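Local coordinates for protein phosphatidylinositol-specific phospholipase C1 (Streptomyces antibioticus, PDB 3H4X) that belongs to the calcium-dependent phosphatidylinositol-specific phospholipase C family and is built around a curled, closed barrel of parallel strands, in the manner of a TIM barrel, at residues S31-H37 / A317-D323; V257-A263 / Y281-D287. One frame throughout, in Å; residues are numbered along the deposited sequence.

Contact 1 of 2, residues S31-H37 / A317-D323; sequences STSVGVH and ASFATAD
Two donors grip Ser318 O: the amide of Ser33, with N 2.9 Å from Ser318 O, and a water that also bonds Ser31 OG and Ser33 OG. That water sits 4.2 Å above one face of the Phe319 ring, toward its rim. With chi1 at 55°, Ser33 OG stands between its backbone N and carbonyl carbon, which lets it reach both the water and the ring, 3.3 Å from Phe319 CE1. A second water joins Ser31 O to Ser318 OG, whose stronger partner is Leu283 N. At the start of the pair, Thr32 OG1 donates to Ala317 O over 2.7 Å, tilted 24° from the carbonyl plane. The parallel ladder then runs through Ala320 N to Ser33 O, Gly35 N to Ala320 O and a weak Ala322 N to Gly35 O bond of 3.3 Å, ending at a nearly straight one, 172° at the hydrogen, from His37 N to Ala322 O. Thr321 CG2 lies 3.9 Å from Gly35 CA on the face shared with Phe319, while Val34 and Ala320 turn to helix 302-314. Pairing of strand 31-36 with strand 319-322 is the first-to-last seam that closes a TIM-type barrel.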
ATOM      1  N   SER A  31     -12.468  -9.310   1.888  1.00  9.68           N
ATOM      2  CA  SER A  31     -12.184  -9.674   0.508  1.00  9.81           C
ATOM      3  C   SER A  31     -10.701  -9.973   0.317  1.00  9.37           C
ATOM      4  O   SER A  31      -9.857  -9.559   1.117  1.00  9.36           O
ATOM      5  CB  SER A  31     -12.588  -8.537  -0.428  1.00 10.43           C
ATOM      6  OG  SER A  31     -11.812  -7.378  -0.170  1.00 11.74           O
ATOM      7  N   THR A  32     -10.395 -10.703  -0.748  1.00  9.10           N
ATOM      8  CA  THR A  32      -9.030 -10.915  -1.189  1.00  9.00           C
ATOM      9  C   THR A  32      -8.923 -10.411  -2.615  1.00  8.67           C
ATOM     10  O   THR A  32      -9.754 -10.745  -3.468  1.00  8.87           O
ATOM     11  CB  THR A  32      -8.646 -12.398  -1.151  1.00  9.20           C
ATOM     12  OG1 THR A  32      -8.871 -12.916   0.164  1.00  9.53           O
ATOM     13  CG2 THR A  32      -7.188 -12.584  -1.529  1.00  9.71           C
ATOM     14  N   SER A  33      -7.909  -9.595  -2.871  1.00  8.42           N
ATOM     15  CA  SER A  33      -7.720  -9.000  -4.179  1.00  8.37           C
ATOM     16  C   SER A  33      -6.239  -9.040  -4.555  1.00  8.07           C
ATOM     17  O   SER A  33      -5.421  -9.593  -3.814  1.00  8.14           O
ATOM     18  CB  SER A  33      -8.306  -7.584  -4.218  1.00  8.76           C
ATOM     19  OG  SER A  33      -7.770  -6.762  -3.198  1.00  8.82           O
ATOM     20  N   VAL A  34      -5.897  -8.464  -5.701  1.00  7.97           N
ATOM     21  CA  VAL A  34      -4.600  -8.723  -6.310  1.00  8.15           C
ATOM     22  C   VAL A  34      -3.812  -7.441  -6.565  1.00  7.83           C
ATOM     23  O   VAL A  34      -4.372  -6.423  -6.976  1.00  8.43           O
ATOM     24  CB  VAL A  34      -4.772  -9.521  -7.627  1.00  8.34           C
ATOM     25  CG1 VAL A  34      -3.421  -9.942  -8.184  1.00  8.81           C
ATOM     26  CG2 VAL A  34      -5.662 -10.738  -7.389  1.00  9.13           C
ATOM     27  N   GLY A  35      -2.506  -7.497  -6.321  1.00  7.86           N
ATOM     28  CA  GLY A  35      -1.657  -6.332  -6.507  1.00  8.26           C
ATOM     29  C   GLY A  35      -0.504  -6.572  -7.455  1.00  8.15           C
ATOM     30  O   GLY A  35      -0.138  -7.719  -7.740  1.00  8.36           O
ATOM     31  N   VAL A  36       0.065  -5.474  -7.943  1.00  8.54           N
ATOM     32  CA  VAL A  36       1.237  -5.515  -8.801  1.00  9.35           C
ATOM     33  C   VAL A  36       2.386  -4.783  -8.133  1.00  9.58           C
ATOM     34  O   VAL A  36       2.282  -3.601  -7.798  1.00  9.04           O
ATOM     35  CB  VAL A  36       0.974  -4.860 -10.169  1.00  9.86           C
ATOM     36  CG1 VAL A  36       2.236  -4.871 -11.012  1.00 11.03           C
ATOM     37  CG2 VAL A  36      -0.155  -5.566 -10.886  1.00 10.85           C
ATOM     38  N   HIS A  37       3.488  -5.494  -7.942  1.00 10.26           N
ATOM     39  CA  HIS A  37       4.689  -4.916  -7.366  1.00 11.05           C
ATOM     40  C   HIS A  37       5.364  -3.985  -8.376  1.00 10.98           C
ATOM     41  O   HIS A  37       5.344  -4.246  -9.577  1.00 10.88           O
ATOM     42  CB  HIS A  37       5.644  -6.039  -6.952  1.00 11.96           C
ATOM     43  CG  HIS A  37       6.801  -5.573  -6.126  1.00 14.27           C
ATOM     44  ND1 HIS A  37       8.101  -5.587  -6.583  1.00 16.70           N
ATOM     45  CD2 HIS A  37       6.848  -5.065  -4.872  1.00 15.77           C
ATOM     46  CE1 HIS A  37       8.900  -5.116  -5.642  1.00 16.93           C
ATOM     47  NE2 HIS A  37       8.165  -4.790  -4.594  1.00 17.67           N
ATOM     48  N   ALA A 317      -5.405 -13.959   3.292  1.00  8.64           N
ATOM     49  CA  ALA A 317      -4.807 -12.767   2.702  1.00  8.31           C
ATOM     50  C   ALA A 317      -5.890 -11.745   2.368  1.00  7.94           C
ATOM     51  O   ALA A 317      -7.006 -12.111   1.986  1.00  8.38           O
ATOM     52  CB  ALA A 317      -4.034 -13.128   1.446  1.00  8.38           C
ATOM     53  N   SER A 318      -5.562 -10.464   2.514  1.00  7.62           N
ATOM     54  CA  SER A 318      -6.372  -9.395   1.932  1.00  7.38           C
ATOM     55  C   SER A 318      -5.908  -9.104   0.512  1.00  7.11           C
ATOM     56  O   SER A 318      -6.718  -8.786  -0.361  1.00  7.03           O
ATOM     57  CB  SER A 318      -6.257  -8.111   2.746  1.00  7.38           C
ATOM     58  OG  SER A 318      -6.743  -8.289   4.058  1.00  7.61           O
ATOM     59  N   PHE A 319      -4.600  -9.190   0.286  1.00  7.07           N
ATOM     60  CA  PHE A 319      -4.023  -8.944  -1.029  1.00  7.46           C
ATOM     61  C   PHE A 319      -2.972  -9.997  -1.324  1.00  7.63           C
ATOM     62  O   PHE A 319      -2.226 -10.400  -0.432  1.00  8.03           O
ATOM     63  CB  PHE A 319      -3.344  -7.572  -1.097  1.00  7.42           C
ATOM     64  CG  PHE A 319      -4.257  -6.415  -0.828  1.00  7.45           C
ATOM     65  CD1 PHE A 319      -4.891  -5.756  -1.869  1.00  8.44           C
ATOM     66  CD2 PHE A 319      -4.465  -5.965   0.468  1.00  8.09           C
ATOM     67  CE1 PHE A 319      -5.718  -4.678  -1.618  1.00  8.65           C
ATOM     68  CE2 PHE A 319      -5.293  -4.885   0.721  1.00  8.66           C
ATOM     69  CZ  PHE A 319      -5.921  -4.245  -0.322  1.00  8.77           C
ATOM     70  N   ALA A 320      -2.921 -10.436  -2.578  1.00  8.12           N
ATOM     71  CA  ALA A 320      -1.836 -11.265  -3.078  1.00  8.63           C
ATOM     72  C   ALA A 320      -1.114 -10.442  -4.139  1.00  8.64           C
ATOM     73  O   ALA A 320      -1.747  -9.966  -5.084  1.00  8.77           O
ATOM     74  CB  ALA A 320      -2.388 -12.540  -3.689  1.00  9.16           C
ATOM     75  N   THR A 321       0.195 -10.260  -3.996  1.00  8.70           N
ATOM     76  CA  THR A 321       0.929  -9.458  -4.970  1.00  8.90           C
ATOM     77  C   THR A 321       2.036 -10.234  -5.664  1.00  8.79           C
ATOM     78  O   THR A 321       2.645 -11.141  -5.087  1.00  9.07           O
ATOM     79  CB  THR A 321       1.487  -8.143  -4.363  1.00  9.06           C
ATOM     80  OG1 THR A 321       2.697  -8.402  -3.642  1.00  9.64           O
ATOM     81  CG2 THR A 321       0.470  -7.506  -3.430  1.00  9.61           C
ATOM     82  N   ALA A 322       2.253  -9.871  -6.924  1.00  9.35           N
ATOM     83  CA  ALA A 322       3.314 -10.426  -7.749  1.00  9.81           C
ATOM     84  C   ALA A 322       3.532  -9.441  -8.900  1.00 10.35           C
ATOM     85  O   ALA A 322       3.240  -8.251  -8.759  1.00 10.29           O
ATOM     86  CB  ALA A 322       2.943 -11.815  -8.263  1.00 10.10           C
ATOM     87  N   ASP A 323       4.034  -9.927 -10.034  1.00 10.87           N
ATOM     88  CA  ASP A 323       4.312  -9.063 -11.182  1.00 11.83           C
ATOM     89  C   ASP A 323       3.440  -9.409 -12.386  1.00 11.66           C
ATOM     90  O   ASP A 323       3.895  -9.311 -13.528  1.00 12.02           O
ATOM     91  CB  ASP A 323       5.781  -9.177 -11.599  1.00 12.75           C
ATOM     92  CG  ASP A 323       6.738  -8.639 -10.555  1.00 15.11           C
ATOM     93  OD1 ASP A 323       6.283  -8.012  -9.579  1.00 17.52           O
ATOM     94  OD2 ASP A 323       7.959  -8.843 -10.715  1.00 18.32           O
TER
HETATM   95  O   HOH W   1      -9.380  -7.965   3.362  1.00  8.38           O
HETATM   96  O   HOH W   2      -8.994  -7.252  -0.815  1.00  9.63           O

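Contact 2 of 2, residues V257-A263 / Y281-D287; sequences VVFDGDA and YLLIMTD
Strands 258-262 and 282-286 are consecutive parallel strands of the barrel, joined by a beta-alpha-beta crossover through helices 263-266 and 274-278, and their ladder runs from Leu282 N on Val257 O to Ala263 N on Thr286 O. Between these ends, Phe259 and Gly261 each give their N-H and carbonyl to strand 282-286; the tightest rung has Ile284 N 2.8 Å from Phe259 O. At the N-terminal end the Phe259 and Tyr281 rings meet obliquely, planes 41° apart, with Phe259 CE2 3.5 Å from Tyr281 CD2. Leu282 O lies in the plane of the Phe259 ring, at its edge.

On the face of Val258, Asp260 and Ile284, opposite that of Phe259, Ile284 brings CD1 to Val258 CG1 at 3.6 Å and CG2 to Asp260 OD2 at 3.3 Å. The same Asp260 oxygen makes a salt bridge to Lys127, while OD1 takes a water that also donates to Thr286 OG1. Thr286 OG1 in turn donates to another water, 2.8 Å away, which gives its protons to Asp262 OD1 and Asp287 OD2. Held by that water, Asp262 OD1 and Asp287 OD2 stand 4.3 Å apart, a like-charged pair if both are ionised. Asp262, at the N-cap of helix 263-266, turns its side chain to a backbone N just past the segment, and its OD2 also bonds Thr265 OG1. Strand 232-236 flanks strand 258-262 and strand 319-322 flanks strand 282-286, while helix 170-177 packs on Val257 and Tyr281.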
ATOM      1  N   VAL A 257      -2.724  -1.521  11.698  1.00  6.39           N
ATOM      2  CA  VAL A 257      -3.825  -2.430  11.385  1.00  6.59           C
ATOM      3  C   VAL A 257      -3.625  -3.082  10.018  1.00  6.15           C
ATOM      4  O   VAL A 257      -4.543  -3.695   9.462  1.00  6.91           O
ATOM      5  CB  VAL A 257      -5.197  -1.730  11.462  1.00  6.65           C
ATOM      6  CG1 VAL A 257      -5.458  -1.241  12.883  1.00  7.61           C
ATOM      7  CG2 VAL A 257      -5.279  -0.570  10.473  1.00  7.34           C
ATOM      8  N   VAL A 258      -2.410  -2.938   9.492  1.00  6.01           N
ATOM      9  CA  VAL A 258      -2.009  -3.495   8.207  1.00  5.91           C
ATOM     10  C   VAL A 258      -0.697  -4.242   8.411  1.00  5.62           C
ATOM     11  O   VAL A 258       0.181  -3.781   9.142  1.00  5.67           O
ATOM     12  CB  VAL A 258      -1.838  -2.386   7.143  1.00  6.00           C
ATOM     13  CG1 VAL A 258      -1.483  -2.985   5.782  1.00  6.59           C
ATOM     14  CG2 VAL A 258      -3.102  -1.541   7.059  1.00  7.04           C
ATOM     15  N   PHE A 259      -0.587  -5.398   7.768  1.00  5.90           N
ATOM     16  CA  PHE A 259       0.554  -6.291   7.917  1.00  6.03           C
ATOM     17  C   PHE A 259       0.948  -6.748   6.529  1.00  6.10           C
ATOM     18  O   PHE A 259       0.089  -6.962   5.677  1.00  6.76           O
ATOM     19  CB  PHE A 259       0.171  -7.472   8.804  1.00  6.64           C
ATOM     20  CG  PHE A 259      -0.258  -7.057  10.172  1.00  6.42           C
ATOM     21  CD1 PHE A 259       0.643  -7.066  11.224  1.00  6.96           C
ATOM     22  CD2 PHE A 259      -1.548  -6.608  10.403  1.00  6.52           C
ATOM     23  CE1 PHE A 259       0.253  -6.650  12.483  1.00  7.96           C
ATOM     24  CE2 PHE A 259      -1.945  -6.199  11.661  1.00  7.41           C
ATOM     25  CZ  PHE A 259      -1.042  -6.225  12.704  1.00  8.02           C
ATOM     26  N   ASP A 260       2.246  -6.872   6.296  1.00  5.95           N
ATOM     27  CA  ASP A 260       2.763  -7.077   4.953  1.00  6.45           C
ATOM     28  C   ASP A 260       3.938  -8.037   5.050  1.00  6.46           C
ATOM     29  O   ASP A 260       4.914  -7.761   5.755  1.00  6.94           O
ATOM     30  CB  ASP A 260       3.201  -5.717   4.403  1.00  7.02           C
ATOM     31  CG  ASP A 260       3.555  -5.751   2.939  1.00  7.58           C
ATOM     32  OD1 ASP A 260       4.448  -6.530   2.564  1.00  9.85           O
ATOM     33  OD2 ASP A 260       2.942  -4.981   2.166  1.00  8.48           O
ATOM     34  N   GLY A 261       3.847  -9.177   4.375  1.00  6.43           N
ATOM     35  CA  GLY A 261       4.895 -10.180   4.501  1.00  6.89           C
ATOM     36  C   GLY A 261       4.856 -11.206   3.392  1.00  6.84           C
ATOM     37  O   GLY A 261       3.921 -11.255   2.594  1.00  7.04           O
ATOM     38  N   ASP A 262       5.886 -12.042   3.362  1.00  7.19           N
ATOM     39  CA  ASP A 262       6.085 -13.032   2.314  1.00  7.65           C
ATOM     40  C   ASP A 262       5.013 -14.126   2.330  1.00  7.42           C
ATOM     41  O   ASP A 262       4.784 -14.772   3.356  1.00  7.39           O
ATOM     42  CB  ASP A 262       7.469 -13.649   2.501  1.00  8.27           C
ATOM     43  CG  ASP A 262       7.775 -14.700   1.473  1.00  9.01           C
ATOM     44  OD1 ASP A 262       7.887 -14.345   0.283  1.00  9.75           O
ATOM     45  OD2 ASP A 262       7.901 -15.881   1.861  1.00 10.33           O
ATOM     46  N   ALA A 263       4.373 -14.346   1.182  1.00  7.48           N
ATOM     47  CA  ALA A 263       3.291 -15.329   1.079  1.00  7.74           C
ATOM     48  C   ALA A 263       3.715 -16.743   1.486  1.00  7.89           C
ATOM     49  O   ALA A 263       3.021 -17.407   2.262  1.00  8.11           O
ATOM     50  CB  ALA A 263       2.711 -15.343  -0.330  1.00  7.91           C
ATOM     51  N   TYR A 281      -7.886  -7.035  10.269  1.00  7.54           N
ATOM     52  CA  TYR A 281      -6.654  -6.400   9.820  1.00  7.34           C
ATOM     53  C   TYR A 281      -6.418  -6.716   8.351  1.00  7.17           C
ATOM     54  O   TYR A 281      -6.793  -7.784   7.870  1.00  7.64           O
ATOM     55  CB  TYR A 281      -5.457  -6.903  10.622  1.00  7.42           C
ATOM     56  CG  TYR A 281      -5.537  -6.687  12.117  1.00  7.13           C
ATOM     57  CD1 TYR A 281      -6.210  -5.599  12.658  1.00  7.55           C
ATOM     58  CD2 TYR A 281      -4.897  -7.559  12.986  1.00  7.01           C
ATOM     59  CE1 TYR A 281      -6.264  -5.402  14.033  1.00  7.18           C
ATOM     60  CE2 TYR A 281      -4.940  -7.374  14.350  1.00  7.53           C
ATOM     61  CZ  TYR A 281      -5.620  -6.298  14.871  1.00  7.76           C
ATOM     62  OH  TYR A 281      -5.648  -6.151  16.239  1.00  8.06           O
ATOM     63  N   LEU A 282      -5.775  -5.797   7.640  1.00  6.84           N
ATOM     64  CA  LEU A 282      -5.400  -6.059   6.257  1.00  6.91           C
ATOM     65  C   LEU A 282      -4.096  -6.833   6.217  1.00  6.82           C
ATOM     66  O   LEU A 282      -3.133  -6.471   6.890  1.00  7.33           O
ATOM     67  CB  LEU A 282      -5.275  -4.763   5.460  1.00  7.10           C
ATOM     68  CG  LEU A 282      -6.534  -3.896   5.421  1.00  7.56           C
ATOM     69  CD1 LEU A 282      -6.314  -2.682   4.533  1.00  8.44           C
ATOM     70  CD2 LEU A 282      -7.751  -4.688   4.955  1.00  8.68           C
ATOM     71  N   LEU A 283      -4.074  -7.900   5.427  1.00  6.97           N
ATOM     72  CA  LEU A 283      -2.910  -8.768   5.323  1.00  7.19           C
ATOM     73  C   LEU A 283      -2.440  -8.817   3.873  1.00  6.82           C
ATOM     74  O   LEU A 283      -3.105  -9.390   3.010  1.00  7.19           O
ATOM     75  CB  LEU A 283      -3.256 -10.173   5.826  1.00  7.69           C
ATOM     76  CG  LEU A 283      -2.124 -11.202   5.883  1.00  7.86           C
ATOM     77  CD1 LEU A 283      -0.958 -10.695   6.714  1.00  8.80           C
ATOM     78  CD2 LEU A 283      -2.630 -12.525   6.425  1.00  9.24           C
ATOM     79  N   ILE A 284      -1.302  -8.188   3.598  1.00  6.55           N
ATOM     80  CA  ILE A 284      -0.720  -8.189   2.259  1.00  6.73           C
ATOM     81  C   ILE A 284       0.311  -9.306   2.174  1.00  6.71           C
ATOM     82  O   ILE A 284       1.265  -9.333   2.958  1.00  7.06           O
ATOM     83  CB  ILE A 284      -0.022  -6.843   1.919  1.00  6.91           C
ATOM     84  CG1 ILE A 284      -1.026  -5.696   1.776  1.00  8.08           C
ATOM     85  CG2 ILE A 284       0.761  -6.965   0.619  1.00  7.81           C
ATOM     86  CD1 ILE A 284      -1.717  -5.291   3.046  1.00 10.42           C
ATOM     87  N   MET A 285       0.116 -10.220   1.224  1.00  6.93           N
ATOM     88  CA  MET A 285       1.042 -11.325   1.011  1.00  7.40           C
ATOM     89  C   MET A 285       1.814 -11.113  -0.283  1.00  7.42           C
ATOM     90  O   MET A 285       1.240 -11.113  -1.376  1.00  8.22           O
ATOM     91  CB  MET A 285       0.307 -12.661   0.975  1.00  7.60           C
ATOM     92  CG  MET A 285      -0.425 -13.000   2.257  1.00  7.83           C
ATOM     93  SD  MET A 285      -0.756 -14.764   2.327  1.00  9.00           S
ATOM     94  CE  MET A 285      -1.622 -14.898   3.892  1.00  9.33           C
ATOM     95  N   THR A 286       3.121 -10.927  -0.145  1.00  7.63           N
ATOM     96  CA  THR A 286       3.979 -10.578  -1.268  1.00  7.84           C
ATOM     97  C   THR A 286       4.619 -11.809  -1.914  1.00  8.14           C
ATOM     98  O   THR A 286       4.682 -12.886  -1.319  1.00  8.17           O
ATOM     99  CB  THR A 286       5.071  -9.574  -0.840  1.00  8.12           C
ATOM    100  OG1 THR A 286       5.821 -10.116   0.252  1.00  8.29           O
ATOM    101  CG2 THR A 286       4.448  -8.251  -0.397  1.00  8.54           C
ATOM    102  N   ASP A 287       5.100 -11.632  -3.137  1.00  8.38           N
ATOM    103  CA  ASP A 287       5.696 -12.728  -3.896  1.00  8.94           C
ATOM    104  C   ASP A 287       4.802 -13.961  -3.875  1.00  8.76           C
ATOM    105  O   ASP A 287       5.245 -15.067  -3.562  1.00  8.60           O
ATOM    106  CB  ASP A 287       7.098 -13.042  -3.374  1.00  9.64           C
ATOM    107  CG  ASP A 287       8.089 -11.941  -3.695  1.00 11.15           C
ATOM    108  OD1 ASP A 287       8.105 -11.483  -4.854  1.00 13.24           O
ATOM    109  OD2 ASP A 287       8.841 -11.524  -2.795  1.00 13.76           O
TER
HETATM  110  O   HOH W   3       6.488  -8.312   2.311  1.00  9.72           O
HETATM  111  O   HOH W   4       6.311 -16.048  -1.196  1.00  9.49           O
HETATM  112  O   HOH W   5       8.026 -11.663  -0.304  1.00 10.70           O

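In the fold
Contacts 1 and 2 occupy four successive staves of the barrel, in the order 258-262, 282-286, 319-322, 31-36, and their centres are 9 Å apart. The middle two strands join them directly, by probable hydrogen bonds from Ser318 N to Leu283 O (2.7 Å) and from Met285 N to Phe319 O (2.9 Å). Phe319 and Ile284 touch inside the barrel, and Thr321 packs on Thr286. Both pairs end at the C-terminal rim of the barrel, the end where TIM barrels carry their active sites: the side chain of His37 lies about 4 Å from a bound ethanol, that of Asp262 about 3 Å from an ethanol and an acetate, probably from the crystallisation liquor.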